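Local coordinates for nuclear hormone receptor FTZ-F1 (Drosophila melanogaster, PDB 2XHS), which probably regulates transcription as a nuclear receptor of the NR5A group, its ligand-binding domain forming a complex with a Fushi tarazu peptide, at residues Val203-Leu206 / Pro207-Ala211. Sequence-based numbering, arbitrary orientation.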
ATOM      1  N   VAL A 203       9.623   8.833   8.806  1.00 43.87           N
ATOM      2  CA  VAL A 203      10.595   8.028   8.102  1.00 44.96           C
ATOM      3  C   VAL A 203      10.981   6.809   8.863  1.00 44.65           C
ATOM      4  O   VAL A 203      11.337   5.819   8.306  1.00 45.43           O
ATOM      5  CB  VAL A 203      11.840   8.771   7.832  1.00 45.12           C
ATOM      6  CG1 VAL A 203      12.868   7.814   7.459  1.00 47.44           C
ATOM      7  CG2 VAL A 203      11.626   9.678   6.724  1.00 48.26           C
ATOM      8  N   ASN A 204      10.950   6.907  10.162  1.00 44.10           N
ATOM      9  CA  ASN A 204      11.320   5.807  10.994  1.00 44.42           C
ATOM     10  C   ASN A 204      10.393   4.644  10.958  1.00 44.52           C
ATOM     11  O   ASN A 204      10.759   3.563  11.309  1.00 46.27           O
ATOM     12  CB  ASN A 204      11.488   6.267  12.400  1.00 45.38           C
ATOM     13  CG  ASN A 204      12.771   6.952  12.614  1.00 47.40           C
ATOM     14  OD1 ASN A 204      13.754   6.654  11.980  1.00 48.53           O
ATOM     15  ND2 ASN A 204      12.784   7.852  13.546  1.00 47.32           N
ATOM     16  N   ILE A 205       9.156   4.909  10.613  1.00 43.22           N
ATOM     17  CA  ILE A 205       8.115   3.923  10.504  1.00 42.01           C
ATOM     18  C   ILE A 205       8.307   2.960   9.370  1.00 41.39           C
ATOM     19  O   ILE A 205       7.928   1.832   9.437  1.00 41.48           O
ATOM     20  CB  ILE A 205       6.784   4.584  10.402  1.00 41.98           C
ATOM     21  CG1 ILE A 205       6.610   5.512  11.558  1.00 43.17           C
ATOM     22  CG2 ILE A 205       5.737   3.616  10.615  1.00 41.77           C
ATOM     23  CD1 ILE A 205       5.931   4.864  12.666  1.00 44.56           C
ATOM     24  N   LEU A 206       8.921   3.406   8.315  1.00 39.29           N
ATOM     25  CA  LEU A 206       8.967   2.580   7.158  1.00 40.01           C
ATOM     26  C   LEU A 206       9.617   1.264   7.425  1.00 40.53           C
ATOM     27  O   LEU A 206       9.194   0.265   6.932  1.00 40.56           O
ATOM     28  CB  LEU A 206       9.675   3.314   6.044  1.00 39.07           C
ATOM     29  CG  LEU A 206       8.865   4.485   5.527  1.00 41.25           C
ATOM     30  CD1 LEU A 206       9.563   5.149   4.449  1.00 41.41           C
ATOM     31  CD2 LEU A 206       7.603   4.008   5.018  1.00 40.44           C
ATOM     32  N   PRO A 207      10.661   1.269   8.204  1.00 41.82           N
ATOM     33  CA  PRO A 207      11.367   0.070   8.548  1.00 42.14           C
ATOM     34  C   PRO A 207      10.497  -0.846   9.335  1.00 42.86           C
ATOM     35  O   PRO A 207      10.584  -2.030   9.171  1.00 42.76           O
ATOM     36  CB  PRO A 207      12.473   0.592   9.424  1.00 42.64           C
ATOM     37  CG  PRO A 207      12.478   2.000   9.279  1.00 43.52           C
ATOM     38  CD  PRO A 207      11.527   2.426   8.306  1.00 43.38           C
ATOM     39  N   GLU A 208       9.712  -0.286  10.226  1.00 43.35           N
ATOM     40  CA  GLU A 208       8.821  -1.034  11.049  1.00 43.71           C
ATOM     41  C   GLU A 208       7.755  -1.671  10.250  1.00 43.35           C
ATOM     42  O   GLU A 208       7.390  -2.779  10.478  1.00 43.57           O
ATOM     43  CB  GLU A 208       8.184  -0.108  12.046  1.00 45.08           C
ATOM     44  CG  GLU A 208       9.153   0.717  12.807  1.00 50.69           C
ATOM     45  CD  GLU A 208       8.592   1.210  14.089  1.00 55.33           C
ATOM     46  OE1 GLU A 208       8.040   0.407  14.818  1.00 55.94           O
ATOM     47  OE2 GLU A 208       8.732   2.389  14.379  1.00 57.97           O
ATOM     48  N   ILE A 209       7.231  -0.930   9.308  1.00 42.86           N
ATOM     49  CA  ILE A 209       6.193  -1.421   8.457  1.00 41.03           C
ATOM     50  C   ILE A 209       6.698  -2.571   7.680  1.00 42.28           C
ATOM     51  O   ILE A 209       5.992  -3.494   7.447  1.00 42.73           O
ATOM     52  CB  ILE A 209       5.843  -0.430   7.431  1.00 40.08           C
ATOM     53  CG1 ILE A 209       4.915   0.597   7.993  1.00 38.67           C
ATOM     54  CG2 ILE A 209       5.189  -1.104   6.313  1.00 36.76           C
ATOM     55  CD1 ILE A 209       4.509   1.551   7.005  1.00 35.08           C
ATOM     56  N   HIS A 210       7.935  -2.501   7.251  1.00 43.21           N
ATOM     57  CA  HIS A 210       8.514  -3.531   6.454  1.00 44.24           C
ATOM     58  C   HIS A 210       8.568  -4.802   7.227  1.00 44.63           C
ATOM     59  O   HIS A 210       8.294  -5.838   6.725  1.00 45.87           O
ATOM     60  CB  HIS A 210       9.894  -3.100   6.025  1.00 44.59           C
ATOM     61  CG  HIS A 210      10.618  -4.109   5.206  1.00 45.97           C
ATOM     62  ND1 HIS A 210      10.197  -4.495   3.964  1.00 48.84           N
ATOM     63  CD2 HIS A 210      11.737  -4.807   5.454  1.00 47.83           C
ATOM     64  CE1 HIS A 210      11.019  -5.398   3.484  1.00 49.43           C
ATOM     65  NE2 HIS A 210      11.962  -5.608   4.372  1.00 50.31           N
ATOM     66  N   ALA A 211       8.886  -4.726   8.485  1.00 44.44           N
ATOM     67  CA  ALA A 211       8.985  -5.926   9.244  1.00 45.49           C
ATOM     68  C   ALA A 211       7.658  -6.625   9.235  1.00 46.70           C
ATOM     69  O   ALA A 211       7.589  -7.814   9.105  1.00 47.50           O
ATOM     70  CB  ALA A 211       9.364  -5.600  10.606  1.00 45.43           C
TER
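E208 runs back along the helix surface over N204 and I205, the residues one turn earlier. Its CB rests 3.3 Å from the carbonyl oxygen of I205, and its CG lies 3.6 Å from O of N204. With CG anti to its own carbonyl carbon (chi1 -52°), the side chain is turned toward the preceding turn, and from there it stays extended, bringing OE2 to 4.1 Å from CD1 of I205. The side chains of E208 and I205 cross obliquely, and the same OE2 forms a salt bridge with K140 of helix 135-143. A leucine in place of E208 would probably leave the ammonium group of K140 without this carboxylate mate.

Both segments belong to helix 198-224, one of the long helices of the nuclear receptor ligand-binding domain, and P207 kinks it in this region. The proline nitrogen has no hydrogen to give to the turn before; instead its CD faces O of V203 at 3.4 Å, while the ring nestles against the backbone of the preceding turn, V203 to L206. Beyond the proline, I209 N donates to I205 O at 2.9 Å, and H210 N reaches L206 O at 3.1 Å. Toward the protein interior, CG2 of I205 meets CG1 of I209 at 4.1 Å. L137 touches both isoleucines, V93 and L94 of helix 77-102 pack on I209, and ND1 of H210 is hydrogen-bonded to D90.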